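Local coordinates for cellulase IBT99 (Metagenomes, PDB 6WBT), which is probably a 6-phospho-alpha-glucosidase of glycoside hydrolase family 4, using NAD and a manganese ion to cleave 6-phosphorylated alpha-glucosides, at residues V175-R180 with Y226-E231; M181-D186 with M234-L239; F248-L253 with Y266-L271. One frame throughout, in Å; residues are numbered along the deposited sequence.

Interaction 1. Residues V175-R180 with Y226-E231; sequences VEIEAR and YGYVSE
Tyr228 leans against helix 173-184 and meets Ile177 and Arg180, which lie one turn apart on it. The two CA atoms of Arg180 and Tyr228 are 5.9 Å apart. No hydrogen bond joins the segments; the contact rests on van der Waals packing and one CH-pi contact. Gly227 and Tyr228 are the central residues of a type II' beta turn from Tyr226 to Val229, and Gly227 takes the positive phi as the chain leaves helix 216-226.

The tyrosine side chain begins beside the arginine: Tyr228 CB stands 4.1 Å from Arg180 CB. CG lies anti to its own carbonyl carbon (chi1 -72°), and the ring is carried on toward Ile177. There one methyl, Ile177 CG2, sits over a face of the ring. It is 3.8 Å from the ring centroid and 17° off the normal, a CH-pi contact shifted toward the rim. The ring atom closest to it is CZ, with Ile177 CG2 to Tyr228 CZ at 3.6 Å. Ile177 CD1 reaches only the border of the ring, 4.2 Å from Tyr228 CE2. At the tip, Tyr228 OH is hydrogen-bonded to Pro263 O, which ties down the far end of the ring.

The backbone of Tyr228 is also covered. Arg180 CB lies 3.3 Å from Tyr228 O, and CG and CD of the arginine pass close to the same oxygen. The arginine chain then bends at chi2 and chi3, and its guanidinium turns away to a salt bridge with Glu183. Phe248 packs on both Arg180 and Tyr228.

The arrangement belongs to the two-part architecture of family 4 glycosidases. A helix that follows a parallel strand of the Rossmann-like sheet, and begins at the pocket residue Met173 directly after Cys171 and Asp172, is covered here by Tyr228, from a loop of the C-terminal family region.

Interaction 2. Residues M181-D186 with M234-L239; sequences MAEILD and MNDALL
The two backbones stay well apart where Glu183 and Asp236 meet: the nearest CA atoms, those of Glu183 and Met234, are 10.0 Å from each other. Segment 181-186 holds the last turn of helix 173-184 and the residues that leave it. The helix ends in a Schellman motif, with Asp186 as the C-prime residue at positive phi. Segment 234-239 is an irregular piece of loop.

Glu183 CG lies anti to the carbonyl carbon (chi1 -59°), and the chain runs on extended beyond it, which carries the carboxylate across the gap. Asp236 comes from the loop to meet it. The closest pair is Glu183 OE2 and Asp236 OD1, modelled 2.9 Å apart, and the two carboxylate planes are turned 31° against each other. Both oxygens are acceptors, so this is a meeting of like charges and not a hydrogen bond. At this resolution the exact spacing carries little weight. Glu183 is well held by others: OE2 forms a salt bridge with Arg180 NH2, and OE1 is hydrogen-bonded to Ser233 OG. The arginine probably offsets part of the negative charge.

The pair lies at the surface. On one flank Met181, Ile184 and Leu185 pack against helix 216-226. On the other, Leu238 and Leu239 pack on helix 242-249 and reach back to Arg180 of helix 173-184.

Interaction 3. Residues F248-L253 with Y266-L271; sequences FKNSAL and YWQYYL. With G6P (6-O-phosphono-alpha-D-glucopyranose), chain F.
Gln268 reaches Asn250 with a straight side chain: CG is anti to the backbone N (chi1 180°), and the chain stays extended through chi2 at -163°. Asn250 points its own CB at the glutamine, and the CA atoms of the two residues are 6.7 Å apart. The side chains cross at about a right angle. Their carbons pack, with Asn250 CB 4.0 Å from Gln268 CG. The amide planes are turned 47° against each other. Both residues are buried. His246 and Thr247 of helix 242-249 also touch the glutamine.

Asn250 stands in the break between helices 242-249 and 251-257, and Gln268 sits on the short, weakly bonded helix 267-270. The contact therefore closes a short excursion of the chain, through helix 251-257 and strand 262-263, within the C-terminal family region. Segment 266-271 opens with Tyr266, one of the residues of the sugar pocket.

The ring of Tyr266 meets the bound glucose 6-phosphate with its hydroxyl end. O3 of the sugar donates a hydrogen bond to Tyr266 OH, 3.2 Å away. Sugar C2 lies near the plane of the ring, at its edge, and is 3.4 Å from Tyr266 OH. Enzymes of family 4 work by transient oxidation at C3 with loss of a proton at C2, and the place of this hydroxyl is consistent with that chemistry. The ring is stacked on His201, a ligand of the manganese ion, so metal site and sugar site share a wall. Met173 of helix 173-184 touches the tyrosine as well.

The next residue, Trp267, is hydrogen-bonded through NE1 to Gly203 O. At the other end of the segment, Leu271 O accepts a hydrogen bond from Ser421 OG of the second subunit.

Overall arrangement
From the N terminus the chain first lays down the parallel strands of the Rossmann-like sheet, then helix 173-184. That helix supplies the first segments of interactions 1 and 2, one directly after the other. After strands 192-197 and 202-210 and helix 216-226, the loop before helix 242-249 returns to it and closes both loops. Their segments alternate, so interactions 1 and 2 cross. Both tie the first family region to the C-terminal one. Interaction 3 follows in series and stays within the C-terminal region, with 12 residues between its segments. Phe248 links it to the others: it packs on Val229, Leu238 and Leu239, and its O probably accepts a hydrogen bond from Tyr228 N.

Interaction 1. Residues V175-R180 with Y226-E231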
loop_
_atom_site.group_PDB
_atom_site.type_symbol
_atom_site.label_atom_id
_atom_site.label_comp_id
_atom_site.label_asym_id
_atom_site.label_seq_id
_atom_site.Cartn_x
_atom_site.Cartn_y
_atom_site.Cartn_z
ATOM N N VAL A 175 15.427 11.210 24.948
ATOM C CA VAL A 175 16.611 10.904 25.745
ATOM C C VAL A 175 16.449 11.428 27.167
ATOM O O VAL A 175 16.913 10.805 28.129
ATOM C CB VAL A 175 17.871 11.475 25.069
ATOM C CG1 VAL A 175 19.127 10.957 25.758
ATOM C CG2 VAL A 175 17.885 11.127 23.589
ATOM N N GLU A 176 15.790 12.580 27.324
ATOM C CA GLU A 176 15.529 13.104 28.661
ATOM C C GLU A 176 14.537 12.227 29.414
ATOM O O GLU A 176 14.648 12.061 30.634
ATOM C CB GLU A 176 15.019 14.542 28.571
ATOM C CG GLU A 176 16.106 15.566 28.293
ATOM C CD GLU A 176 16.878 15.949 29.541
ATOM O OE1 GLU A 176 16.644 17.057 30.065
ATOM O OE2 GLU A 176 17.711 15.141 30.003
ATOM N N ILE A 177 13.556 11.664 28.705
ATOM C CA ILE A 177 12.650 10.708 29.333
ATOM C C ILE A 177 13.407 9.448 29.729
ATOM O O ILE A 177 13.157 8.863 30.792
ATOM C CB ILE A 177 11.470 10.392 28.395
ATOM C CG1 ILE A 177 10.614 11.640 28.168
ATOM C CG2 ILE A 177 10.614 9.271 28.963
ATOM C CD1 ILE A 177 9.459 11.421 27.216
ATOM N N GLU A 178 14.354 9.016 28.892
ATOM C CA GLU A 178 15.174 7.858 29.231
ATOM C C GLU A 178 16.058 8.131 30.441
ATOM O O GLU A 178 16.413 7.198 31.169
ATOM C CB GLU A 178 16.024 7.446 28.029
ATOM C CG GLU A 178 15.219 6.853 26.884
ATOM C CD GLU A 178 16.074 6.498 25.685
ATOM O OE1 GLU A 178 17.075 7.201 25.435
ATOM O OE2 GLU A 178 15.746 5.511 24.994
ATOM N N ALA A 179 16.424 9.394 30.669
ATOM C CA ALA A 179 17.177 9.736 31.870
ATOM C C ALA A 179 16.324 9.556 33.119
ATOM O O ALA A 179 16.824 9.122 34.163
ATOM C CB ALA A 179 17.697 11.170 31.776
ATOM N N ARG A 180 15.033 9.883 33.030
ATOM C CA ARG A 180 14.137 9.668 34.160
ATOM C C ARG A 180 13.905 8.182 34.399
ATOM O O ARG A 180 13.864 7.731 35.550
ATOM C CB ARG A 180 12.809 10.388 33.923
ATOM C CG ARG A 180 12.941 11.828 33.438
ATOM C CD ARG A 180 13.338 12.795 34.551
ATOM N NE ARG A 180 14.735 12.654 34.954
ATOM C CZ ARG A 180 15.760 13.177 34.291
ATOM N NH1 ARG A 180 15.552 13.879 33.185
ATOM N NH2 ARG A 180 16.998 12.997 34.732
ATOM N N TYR A 226 3.355 8.177 39.818
ATOM C CA TYR A 226 4.146 9.380 40.036
ATOM C C TYR A 226 4.615 10.043 38.749
ATOM O O TYR A 226 5.285 11.080 38.814
ATOM C CB TYR A 226 5.369 9.064 40.908
ATOM C CG TYR A 226 5.080 8.147 42.072
ATOM C CD1 TYR A 226 4.359 8.591 43.172
ATOM C CD2 TYR A 226 5.539 6.836 42.076
ATOM C CE1 TYR A 226 4.095 7.754 44.239
ATOM C CE2 TYR A 226 5.282 5.992 43.139
ATOM C CZ TYR A 226 4.561 6.456 44.218
ATOM O OH TYR A 226 4.303 5.617 45.277
ATOM N N GLY A 227 4.286 9.485 37.587
ATOM C CA GLY A 227 4.805 10.042 36.357
ATOM C C GLY A 227 6.274 9.688 36.175
ATOM O O GLY A 227 6.797 8.729 36.750
ATOM N N TYR A 228 6.944 10.493 35.354
ATOM C CA TYR A 228 8.372 10.339 35.111
ATOM C C TYR A 228 9.229 10.968 36.203
ATOM O O TYR A 228 10.419 11.216 35.976
ATOM C CB TYR A 228 8.738 10.932 33.748
ATOM C CG TYR A 228 8.247 10.114 32.575
ATOM C CD1 TYR A 228 8.371 8.731 32.567
ATOM C CD2 TYR A 228 7.653 10.724 31.477
ATOM C CE1 TYR A 228 7.925 7.979 31.496
ATOM C CE2 TYR A 228 7.201 9.981 30.403
ATOM C CZ TYR A 228 7.340 8.609 30.418
ATOM O OH TYR A 228 6.893 7.864 29.351
ATOM N N VAL A 229 8.657 11.226 37.376
ATOM C CA VAL A 229 9.356 11.865 38.483
ATOM C C VAL A 229 9.627 10.822 39.558
ATOM O O VAL A 229 8.706 10.133 40.013
ATOM C CB VAL A 229 8.550 13.043 39.056
ATOM C CG1 VAL A 229 9.084 13.436 40.421
ATOM C CG2 VAL A 229 8.602 14.229 38.108
ATOM N N SER A 230 10.889 10.707 39.957
ATOM C CA SER A 230 11.296 9.889 41.088
ATOM C C SER A 230 11.926 10.784 42.148
ATOM O O SER A 230 12.155 11.978 41.933
ATOM C CB SER A 230 12.278 8.792 40.658
ATOM O OG SER A 230 13.482 9.352 40.161
ATOM N N GLU A 231 12.203 10.193 43.311
ATOM C CA GLU A 231 12.856 10.944 44.376
ATOM C C GLU A 231 14.316 11.236 44.057
ATOM O O GLU A 231 14.868 12.211 44.579
ATOM C CB GLU A 231 12.735 10.188 45.699
ATOM C CG GLU A 231 11.296 9.925 46.116
ATOM C CD GLU A 231 10.478 11.199 46.230
ATOM O OE1 GLU A 231 10.617 11.909 47.249
ATOM O OE2 GLU A 231 9.702 11.495 45.297
#

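Interaction 2. Residues M181-D186 with M234-L239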
loop_
_atom_site.group_PDB
_atom_site.type_symbol
_atom_site.label_atom_id
_atom_site.label_comp_id
_atom_site.label_asym_id
_atom_site.label_seq_id
_atom_site.Cartn_x
_atom_site.Cartn_y
_atom_site.Cartn_z
HETATM N N MSE A 181 13.758 7.409 33.328
HETATM C CA MSE A 181 13.578 5.966 33.438
HETATM C C MSE A 181 14.825 5.314 34.027
HETATM O O MSE A 181 14.744 4.281 34.688
HETATM C CB MSE A 181 13.246 5.360 32.072
HETATM C CG MSE A 181 11.923 5.848 31.495
HETATM SE SE MSE A 181 11.329 4.865 29.915
HETATM C CE MSE A 181 12.179 5.937 28.527
ATOM N N ALA A 182 15.983 5.934 33.786
ATOM C CA ALA A 182 17.218 5.446 34.386
ATOM C C ALA A 182 17.225 5.664 35.894
ATOM O O ALA A 182 17.735 4.827 36.647
ATOM C CB ALA A 182 18.421 6.129 33.735
ATOM N N GLU A 183 16.657 6.781 36.354
ATOM C CA GLU A 183 16.633 7.068 37.784
ATOM C C GLU A 183 15.565 6.251 38.501
ATOM O O GLU A 183 15.758 5.848 39.654
ATOM C CB GLU A 183 16.402 8.561 38.012
ATOM C CG GLU A 183 17.452 9.458 37.377
ATOM C CD GLU A 183 16.951 10.873 37.168
ATOM O OE1 GLU A 183 15.719 11.058 37.098
ATOM O OE2 GLU A 183 17.786 11.796 37.073
ATOM N N ILE A 184 14.437 5.998 37.835
ATOM C CA ILE A 184 13.356 5.230 38.450
ATOM C C ILE A 184 13.808 3.804 38.736
ATOM O O ILE A 184 13.493 3.234 39.788
ATOM C CB ILE A 184 12.107 5.262 37.548
ATOM C CG1 ILE A 184 11.553 6.686 37.456
ATOM C CG2 ILE A 184 11.043 4.303 38.062
ATOM C CD1 ILE A 184 10.494 6.864 36.389
ATOM N N LEU A 185 14.560 3.210 37.814
ATOM C CA LEU A 185 15.036 1.841 37.951
ATOM C C LEU A 185 16.383 1.745 38.653
ATOM O O LEU A 185 16.874 0.630 38.860
ATOM C CB LEU A 185 15.140 1.186 36.572
ATOM C CG LEU A 185 13.898 1.270 35.689
ATOM C CD1 LEU A 185 14.285 1.115 34.232
ATOM C CD2 LEU A 185 12.880 0.216 36.090
ATOM N N ASP A 186 16.982 2.879 39.023
ATOM C CA ASP A 186 18.355 2.919 39.527
ATOM C C ASP A 186 19.300 2.230 38.544
ATOM O O ASP A 186 20.223 1.506 38.925
ATOM C CB ASP A 186 18.449 2.310 40.930
ATOM C CG ASP A 186 19.731 2.689 41.646
ATOM O OD1 ASP A 186 20.384 1.790 42.215
ATOM O OD2 ASP A 186 20.093 3.885 41.625
HETATM N N MSE A 234 14.588 14.477 41.585
HETATM C CA MSE A 234 14.565 15.807 42.183
HETATM C C MSE A 234 15.973 16.354 42.407
HETATM O O MSE A 234 16.171 17.567 42.477
HETATM C CB MSE A 234 13.806 15.781 43.511
HETATM C CG MSE A 234 12.385 15.246 43.423
HETATM SE SE MSE A 234 11.240 16.299 42.249
HETATM C CE MSE A 234 9.515 15.865 43.050
ATOM N N ASN A 235 16.948 15.451 42.519
ATOM C CA ASN A 235 18.319 15.856 42.805
ATOM C C ASN A 235 19.036 16.437 41.593
ATOM O O ASN A 235 19.996 17.195 41.767
ATOM C CB ASN A 235 19.118 14.671 43.353
ATOM C CG ASN A 235 18.741 14.326 44.782
ATOM O OD1 ASN A 235 18.312 15.188 45.548
ATOM N ND2 ASN A 235 18.906 13.061 45.149
ATOM N N ASP A 236 18.604 16.105 40.378
ATOM C CA ASP A 236 19.256 16.626 39.188
ATOM C C ASP A 236 18.846 18.078 38.945
ATOM O O ASP A 236 18.048 18.662 39.682
ATOM C CB ASP A 236 18.941 15.751 37.976
ATOM C CG ASP A 236 19.960 14.645 37.777
ATOM O OD1 ASP A 236 19.731 13.524 38.275
ATOM O OD2 ASP A 236 20.997 14.904 37.131
ATOM N N ALA A 237 19.403 18.667 37.887
ATOM C CA ALA A 237 19.215 20.086 37.614
ATOM C C ALA A 237 17.983 20.382 36.771
ATOM O O ALA A 237 17.430 21.484 36.869
ATOM C CB ALA A 237 20.454 20.656 36.917
ATOM N N LEU A 238 17.542 19.434 35.939
ATOM C CA LEU A 238 16.380 19.690 35.093
ATOM C C LEU A 238 15.103 19.785 35.919
ATOM O O LEU A 238 14.240 20.625 35.643
ATOM C CB LEU A 238 16.245 18.598 34.033
ATOM C CG LEU A 238 15.125 18.828 33.015
ATOM C CD1 LEU A 238 15.594 19.743 31.890
ATOM C CD2 LEU A 238 14.595 17.510 32.471
ATOM N N LEU A 239 14.967 18.936 36.936
ATOM C CA LEU A 239 13.770 18.921 37.768
ATOM C C LEU A 239 13.726 20.063 38.776
ATOM O O LEU A 239 12.802 20.105 39.594
ATOM C CB LEU A 239 13.651 17.581 38.501
ATOM C CG LEU A 239 12.946 16.433 37.768
ATOM C CD1 LEU A 239 11.534 16.837 37.366
ATOM C CD2 LEU A 239 13.740 15.963 36.555
#

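Interaction 3. Residues F248-L253 with Y266-L271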
loop_
_atom_site.group_PDB
_atom_site.type_symbol
_atom_site.label_atom_id
_atom_site.label_comp_id
_atom_site.label_asym_id
_atom_site.label_seq_id
_atom_site.Cartn_x
_atom_site.Cartn_y
_atom_site.Cartn_z
ATOM N N PHE A 248 6.483 16.369 33.805
ATOM C CA PHE A 248 6.737 14.937 33.928
ATOM C C PHE A 248 5.646 14.235 34.727
ATOM O O PHE A 248 5.314 13.081 34.436
ATOM C CB PHE A 248 8.100 14.694 34.575
ATOM C CG PHE A 248 9.263 14.980 33.671
ATOM C CD1 PHE A 248 9.148 14.836 32.298
ATOM C CD2 PHE A 248 10.477 15.392 34.197
ATOM C CE1 PHE A 248 10.223 15.099 31.468
ATOM C CE2 PHE A 248 11.552 15.657 33.374
ATOM C CZ PHE A 248 11.427 15.510 32.006
ATOM N N LYS A 249 5.082 14.907 35.731
ATOM C CA LYS A 249 4.072 14.293 36.583
ATOM C C LYS A 249 2.710 14.187 35.908
ATOM O O LYS A 249 1.846 13.454 36.406
ATOM C CB LYS A 249 3.950 15.080 37.892
ATOM C CG LYS A 249 3.362 14.285 39.047
ATOM C CD LYS A 249 3.405 15.077 40.343
ATOM C CE LYS A 249 4.836 15.358 40.778
ATOM N NZ LYS A 249 5.590 14.107 41.072
ATOM N N ASN A 250 2.494 14.889 34.794
ATOM C CA ASN A 250 1.242 14.767 34.058
ATOM C C ASN A 250 1.149 13.471 33.264
ATOM O O ASN A 250 0.050 13.102 32.836
ATOM C CB ASN A 250 1.060 15.958 33.114
ATOM C CG ASN A 250 0.171 17.036 33.700
ATOM O OD1 ASN A 250 0.651 17.989 34.310
ATOM N ND2 ASN A 250 -1.136 16.888 33.517
ATOM N N SER A 251 2.270 12.777 33.056
ATOM C CA SER A 251 2.253 11.519 32.319
ATOM C C SER A 251 1.555 10.400 33.078
ATOM O O SER A 251 1.285 9.350 32.484
ATOM C CB SER A 251 3.683 11.095 31.976
ATOM O OG SER A 251 4.333 12.077 31.189
ATOM N N ALA A 252 1.258 10.596 34.366
ATOM C CA ALA A 252 0.572 9.564 35.137
ATOM C C ALA A 252 -0.844 9.340 34.623
ATOM O O ALA A 252 -1.302 8.195 34.525
ATOM C CB ALA A 252 0.553 9.942 36.618
ATOM N N LEU A 253 -1.551 10.420 34.289
ATOM C CA LEU A 253 -2.914 10.284 33.783
ATOM C C LEU A 253 -2.928 9.641 32.402
ATOM O O LEU A 253 -3.773 8.783 32.120
ATOM C CB LEU A 253 -3.604 11.649 33.744
ATOM C CG LEU A 253 -4.088 12.262 35.063
ATOM C CD1 LEU A 253 -4.879 11.243 35.872
ATOM C CD2 LEU A 253 -2.944 12.846 35.884
ATOM N N TYR A 266 5.310 15.136 25.517
ATOM C CA TYR A 266 4.570 16.199 24.846
ATOM C C TYR A 266 3.122 15.838 24.529
ATOM O O TYR A 266 2.410 16.688 23.983
ATOM C CB TYR A 266 5.293 16.608 23.564
ATOM C CG TYR A 266 6.380 17.633 23.791
ATOM C CD1 TYR A 266 6.093 18.991 23.772
ATOM C CD2 TYR A 266 7.691 17.246 24.031
ATOM C CE1 TYR A 266 7.079 19.934 23.980
ATOM C CE2 TYR A 266 8.684 18.183 24.241
ATOM C CZ TYR A 266 8.373 19.525 24.215
ATOM O OH TYR A 266 9.359 20.462 24.424
ATOM N N TRP A 267 2.661 14.627 24.849
ATOM C CA TRP A 267 1.233 14.342 24.756
ATOM C C TRP A 267 0.421 15.130 25.775
ATOM O O TRP A 267 -0.813 15.112 25.712
ATOM C CB TRP A 267 0.974 12.846 24.936
ATOM C CG TRP A 267 1.344 12.034 23.739
ATOM C CD1 TRP A 267 2.454 11.255 23.586
ATOM C CD2 TRP A 267 0.606 11.927 22.516
ATOM N NE1 TRP A 267 2.450 10.665 22.345
ATOM C CE2 TRP A 267 1.327 11.062 21.668
ATOM C CE3 TRP A 267 -0.594 12.476 22.056
ATOM C CZ2 TRP A 267 0.886 10.736 20.389
ATOM C CZ3 TRP A 267 -1.029 12.150 20.786
ATOM C CH2 TRP A 267 -0.292 11.286 19.968
ATOM N N GLN A 268 1.091 15.817 26.703
ATOM C CA GLN A 268 0.407 16.648 27.687
ATOM C C GLN A 268 -0.415 17.747 27.027
ATOM O O GLN A 268 -1.462 18.142 27.555
ATOM C CB GLN A 268 1.443 17.246 28.638
ATOM C CG GLN A 268 0.894 18.141 29.724
ATOM C CD GLN A 268 1.975 18.997 30.349
ATOM O OE1 GLN A 268 1.868 19.413 31.503
ATOM N NE2 GLN A 268 3.026 19.271 29.586
ATOM N N TYR A 269 0.029 18.247 25.873
ATOM C CA TYR A 269 -0.638 19.363 25.216
ATOM C C TYR A 269 -1.666 18.928 24.180
ATOM O O TYR A 269 -2.584 19.700 23.882
ATOM C CB TYR A 269 0.397 20.274 24.548
ATOM C CG TYR A 269 1.565 20.621 25.443
ATOM C CD1 TYR A 269 2.822 20.078 25.216
ATOM C CD2 TYR A 269 1.408 21.482 26.522
ATOM C CE1 TYR A 269 3.893 20.388 26.033
ATOM C CE2 TYR A 269 2.472 21.797 27.345
ATOM C CZ TYR A 269 3.713 21.249 27.096
ATOM O OH TYR A 269 4.775 21.560 27.912
ATOM N N TYR A 270 -1.537 17.724 23.625
ATOM C CA TYR A 270 -2.492 17.235 22.637
ATOM C C TYR A 270 -3.667 16.513 23.287
ATOM O O TYR A 270 -4.826 16.797 22.971
ATOM C CB TYR A 270 -1.792 16.309 21.638
ATOM C CG TYR A 270 -0.834 17.021 20.712
ATOM C CD1 TYR A 270 -1.287 17.621 19.544
ATOM C CD2 TYR A 270 0.521 17.093 21.002
ATOM C CE1 TYR A 270 -0.416 18.273 18.692
ATOM C CE2 TYR A 270 1.399 17.743 20.156
ATOM C CZ TYR A 270 0.926 18.332 19.003
ATOM O OH TYR A 270 1.795 18.980 18.156
ATOM N N LEU A 271 -3.385 15.576 24.192
ATOM C CA LEU A 271 -4.448 14.834 24.858
ATOM C C LEU A 271 -5.120 15.634 25.964
ATOM O O LEU A 271 -6.266 15.332 26.317
ATOM C CB LEU A 271 -3.899 13.526 25.432
ATOM C CG LEU A 271 -3.351 12.527 24.411
ATOM C CD1 LEU A 271 -2.810 11.291 25.108
ATOM C CD2 LEU A 271 -4.425 12.152 23.401
HETATM C C1 G6P F . 13.383 19.372 25.541
HETATM C C2 G6P F . 12.554 19.449 24.261
HETATM C C3 G6P F . 12.743 20.791 23.565
HETATM C C4 G6P F . 12.525 21.935 24.548
HETATM C C5 G6P F . 13.422 21.732 25.763
HETATM C C6 G6P F . 13.300 22.864 26.778
HETATM O O1 G6P F . 14.775 19.382 25.210
HETATM O O2 G6P F . 12.945 18.394 23.375
HETATM O O3 G6P F . 11.818 20.903 22.479
HETATM O O4 G6P F . 12.834 23.183 23.918
HETATM O O5 G6P F . 13.089 20.489 26.382
HETATM O O6 G6P F . 12.471 23.912 26.279
HETATM P P G6P F . 12.465 25.343 27.016
HETATM O O1P G6P F . 11.016 25.763 26.995
HETATM O O2P G6P F . 13.389 26.197 26.182
HETATM O O3P G6P F . 12.997 25.034 28.395
#